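Local coordinates for protein tapirin (Caldicellulosiruptor hydrothermalis, PDB 6N2C) that probably binds cellulose through its C-terminal beta-helix domain, which also carries a zinc ion, and so helps the cell adhere to plant biomass, at residues C295-I300 with K318-T323. Residues are numbered along the deposited sequence; the frame is centred on the assembly and turned at random.
Sequences CDTLDI and KLNIWT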
ATOM      1  N   CYS A 295       5.830   6.801   0.761  1.00 14.32           N
ATOM      2  CA  CYS A 295       5.854   6.233   2.089  1.00 14.87           C
ATOM      3  C   CYS A 295       6.853   6.965   2.933  1.00 16.08           C
ATOM      4  O   CYS A 295       7.624   7.746   2.393  1.00 14.87           O
ATOM      5  CB  CYS A 295       6.075   4.682   2.109  1.00 15.18           C
ATOM      6  SG  CYS A 295       7.758   4.287   1.489  0.91 17.57           S
ATOM      7  N   ASP A 296       6.854   6.770   4.242  1.00 14.92           N
ATOM      8  CA  ASP A 296       7.949   7.329   5.015  1.00 15.82           C
ATOM      9  C   ASP A 296       9.239   6.533   4.740  1.00 16.48           C
ATOM     10  O   ASP A 296      10.281   7.110   4.403  1.00 16.08           O
ATOM     11  CB  ASP A 296       7.666   7.331   6.476  1.00 17.29           C
ATOM     12  CG  ASP A 296       8.833   7.770   7.325  1.00 20.57           C
ATOM     13  OD1 ASP A 296       9.280   8.921   7.257  1.00 22.59           O
ATOM     14  OD2 ASP A 296       9.333   6.907   8.070  1.00 23.65           O
ATOM     15  N   THR A 297       9.160   5.254   4.963  1.00 17.20           N
ATOM     16  CA  THR A 297      10.295   4.383   4.882  1.00 16.00           C
ATOM     17  C   THR A 297       9.873   3.185   4.060  1.00 17.85           C
ATOM     18  O   THR A 297       8.833   2.578   4.286  1.00 17.63           O
ATOM     19  CB  THR A 297      10.740   3.912   6.251  1.00 17.78           C
ATOM     20  OG1 THR A 297      11.271   4.993   7.019  1.00 18.19           O
ATOM     21  CG2 THR A 297      11.811   2.807   6.171  1.00 17.95           C
ATOM     22  N   LEU A 298      10.677   2.807   3.076  1.00 15.15           N
ATOM     23  CA  LEU A 298      10.524   1.537   2.354  1.00 16.13           C
ATOM     24  C   LEU A 298      11.708   0.575   2.680  1.00 17.33           C
ATOM     25  O   LEU A 298      12.830   0.933   2.378  1.00 14.90           O
ATOM     26  CB  LEU A 298      10.446   1.757   0.845  1.00 15.49           C
ATOM     27  CG  LEU A 298      10.370   0.508  -0.066  1.00 14.81           C
ATOM     28  CD1 LEU A 298       9.266  -0.425   0.354  1.00 14.83           C
ATOM     29  CD2 LEU A 298      10.201   0.934  -1.522  1.00 17.49           C
ATOM     30  N   ASP A 299      11.391  -0.519   3.373  1.00 16.91           N
ATOM     31  CA  ASP A 299      12.391  -1.522   3.877  1.00 17.36           C
ATOM     32  C   ASP A 299      12.365  -2.766   3.022  1.00 20.15           C
ATOM     33  O   ASP A 299      11.362  -3.497   2.986  1.00 19.16           O
ATOM     34  CB  ASP A 299      12.133  -1.835   5.368  1.00 18.56           C
ATOM     35  CG  ASP A 299      12.739  -0.815   6.313  1.00 20.44           C
ATOM     36  OD1 ASP A 299      13.680  -0.109   5.966  1.00 23.20           O
ATOM     37  OD2 ASP A 299      12.295  -0.760   7.479  1.00 24.14           O
ATOM     38  N   ILE A 300      13.426  -2.974   2.260  1.00 16.16           N
ATOM     39  CA  ILE A 300      13.640  -4.185   1.552  1.00 16.71           C
ATOM     40  C   ILE A 300      14.880  -4.857   2.177  1.00 15.67           C
ATOM     41  O   ILE A 300      15.981  -4.796   1.602  1.00 18.50           O
ATOM     42  CB  ILE A 300      13.806  -4.001   0.050  1.00 17.26           C
ATOM     43  CG1 ILE A 300      12.682  -3.134  -0.513  1.00 18.12           C
ATOM     44  CG2 ILE A 300      13.838  -5.328  -0.695  1.00 18.96           C
ATOM     45  CD1 ILE A 300      12.954  -2.747  -1.922  1.00 17.19           C
ATOM     46  N   LYS A 318      13.082   7.437   3.650  1.00 17.83           N
ATOM     47  CA  LYS A 318      14.179   6.429   3.771  1.00 18.01           C
ATOM     48  C   LYS A 318      13.852   5.205   2.908  1.00 17.54           C
ATOM     49  O   LYS A 318      12.708   4.702   2.890  1.00 16.16           O
ATOM     50  CB  LYS A 318      14.465   5.995   5.203  1.00 19.12           C
ATOM     51  CG  LYS A 318      15.697   5.109   5.323  1.00 23.04           C
ATOM     52  CD  LYS A 318      16.998   5.858   5.004  1.00 24.26           C
ATOM     53  CE  LYS A 318      18.184   4.957   4.725  1.00 26.15           C
ATOM     54  NZ  LYS A 318      18.634   4.340   6.050  1.00 31.26           N
ATOM     55  N   LEU A 319      14.837   4.767   2.106  1.00 15.33           N
ATOM     56  CA  LEU A 319      14.756   3.557   1.335  1.00 16.52           C
ATOM     57  C   LEU A 319      16.000   2.707   1.785  1.00 17.64           C
ATOM     58  O   LEU A 319      17.117   3.159   1.628  1.00 16.75           O
ATOM     59  CB  LEU A 319      14.875   3.898  -0.156  1.00 17.00           C
ATOM     60  CG  LEU A 319      15.039   2.727  -1.115  1.00 16.16           C
ATOM     61  CD1 LEU A 319      13.973   1.645  -0.962  1.00 16.16           C
ATOM     62  CD2 LEU A 319      15.134   3.220  -2.504  1.00 16.63           C
ATOM     63  N   ASN A 320      15.754   1.556   2.351  1.00 16.40           N
ATOM     64  CA  ASN A 320      16.794   0.573   2.747  1.00 17.97           C
ATOM     65  C   ASN A 320      16.686  -0.597   1.836  1.00 18.55           C
ATOM     66  O   ASN A 320      15.651  -1.289   1.816  1.00 17.66           O
ATOM     67  CB  ASN A 320      16.561   0.131   4.197  1.00 19.69           C
ATOM     68  CG  ASN A 320      16.836   1.203   5.158  1.00 21.43           C
ATOM     69  OD1 ASN A 320      17.911   1.824   5.065  1.00 26.94           O
ATOM     70  ND2 ASN A 320      15.876   1.513   6.071  1.00 23.18           N
ATOM     71  N   ILE A 321      17.685  -0.830   1.011  1.00 20.74           N
ATOM     72  CA  ILE A 321      17.747  -2.041   0.184  1.00 19.66           C
ATOM     73  C   ILE A 321      18.967  -2.896   0.688  1.00 21.06           C
ATOM     74  O   ILE A 321      20.103  -2.536   0.399  1.00 20.57           O
ATOM     75  CB  ILE A 321      17.882  -1.759  -1.300  1.00 20.64           C
ATOM     76  CG1 ILE A 321      16.870  -0.706  -1.775  1.00 20.50           C
ATOM     77  CG2 ILE A 321      17.765  -3.057  -2.082  1.00 21.67           C
ATOM     78  CD1 ILE A 321      17.109  -0.227  -3.188  1.00 22.86           C
ATOM     79  N   TRP A 322      18.691  -3.943   1.467  1.00 20.51           N
ATOM     80  CA  TRP A 322      19.741  -4.794   2.067  1.00 19.85           C
ATOM     81  C   TRP A 322      19.669  -6.236   1.565  1.00 24.75           C
ATOM     82  O   TRP A 322      20.459  -7.082   1.978  1.00 22.84           O
ATOM     83  CB  TRP A 322      19.699  -4.723   3.606  1.00 22.17           C
ATOM     84  CG  TRP A 322      19.812  -3.372   4.236  1.00 22.40           C
ATOM     85  CD1 TRP A 322      19.715  -2.143   3.656  1.00 23.17           C
ATOM     86  CD2 TRP A 322      19.956  -3.135   5.614  1.00 29.56           C
ATOM     87  NE1 TRP A 322      19.845  -1.171   4.589  1.00 29.70           N
ATOM     88  CE2 TRP A 322      19.999  -1.782   5.803  1.00 26.50           C
ATOM     89  CE3 TRP A 322      20.112  -3.973   6.713  1.00 31.81           C
ATOM     90  CZ2 TRP A 322      20.120  -1.210   7.076  1.00 41.44           C
ATOM     91  CZ3 TRP A 322      20.225  -3.426   7.945  1.00 34.55           C
ATOM     92  CH2 TRP A 322      20.240  -2.058   8.128  1.00 36.00           C
ATOM     93  N   THR A 323      18.784  -6.498   0.584  1.00 22.59           N
ATOM     94  CA  THR A 323      18.639  -7.742  -0.065  1.00 21.53           C
ATOM     95  C   THR A 323      18.070  -7.542  -1.459  1.00 20.29           C
ATOM     96  O   THR A 323      17.837  -6.366  -1.841  1.00 18.75           O
ATOM     97  CB  THR A 323      17.796  -8.689   0.828  1.00 21.87           C
ATOM     98  OG1 THR A 323      17.995 -10.021   0.334  1.00 22.21           O
ATOM     99  CG2 THR A 323      16.268  -8.281   0.790  1.00 21.07           C
TER
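Leu298 lies alongside Leu319, its CD2 3.9 Å from Leu319 CD1, in neighbouring rungs of the parallel beta-helix, where strands 297-300 and 318-321 run 2° apart. Ile300 and Ile321 point to the same face, and Met326 of the following strand touches all four side chains, which marks this as the interior of the coil. The ladder is regular: Leu298 N donates to Lys318 O, Asn320 N to Leu298 O, and Ile300 N to Asn320 O, this last at 2.8 Å. On the other face Asp299 and Asn320 lie side by side on neighbouring rungs, carboxylate and amide nearly coplanar (24° apart), and Asn320 ND2 gives Asp299 OD1 an almost straight bond of 2.7 Å. Lys318, its chain bent at chi2 (67°) and chi4, runs forward along its own strand, so that NZ reaches Asn320 OD1 at 2.8 Å, while also pairing with Glu340 one rung on. Both ends of the amide are thus gripped, and a leucine in place of Asn320 would probably leave OD1 of the buried Asp299 without this donor and Lys318 NZ without one acceptor. Past the end of strand 318-321, Trp322 N bonds to Ile300 O at 2.8 Å, and Thr323 CG2 packs 3.6 Å from that same Ile300 O.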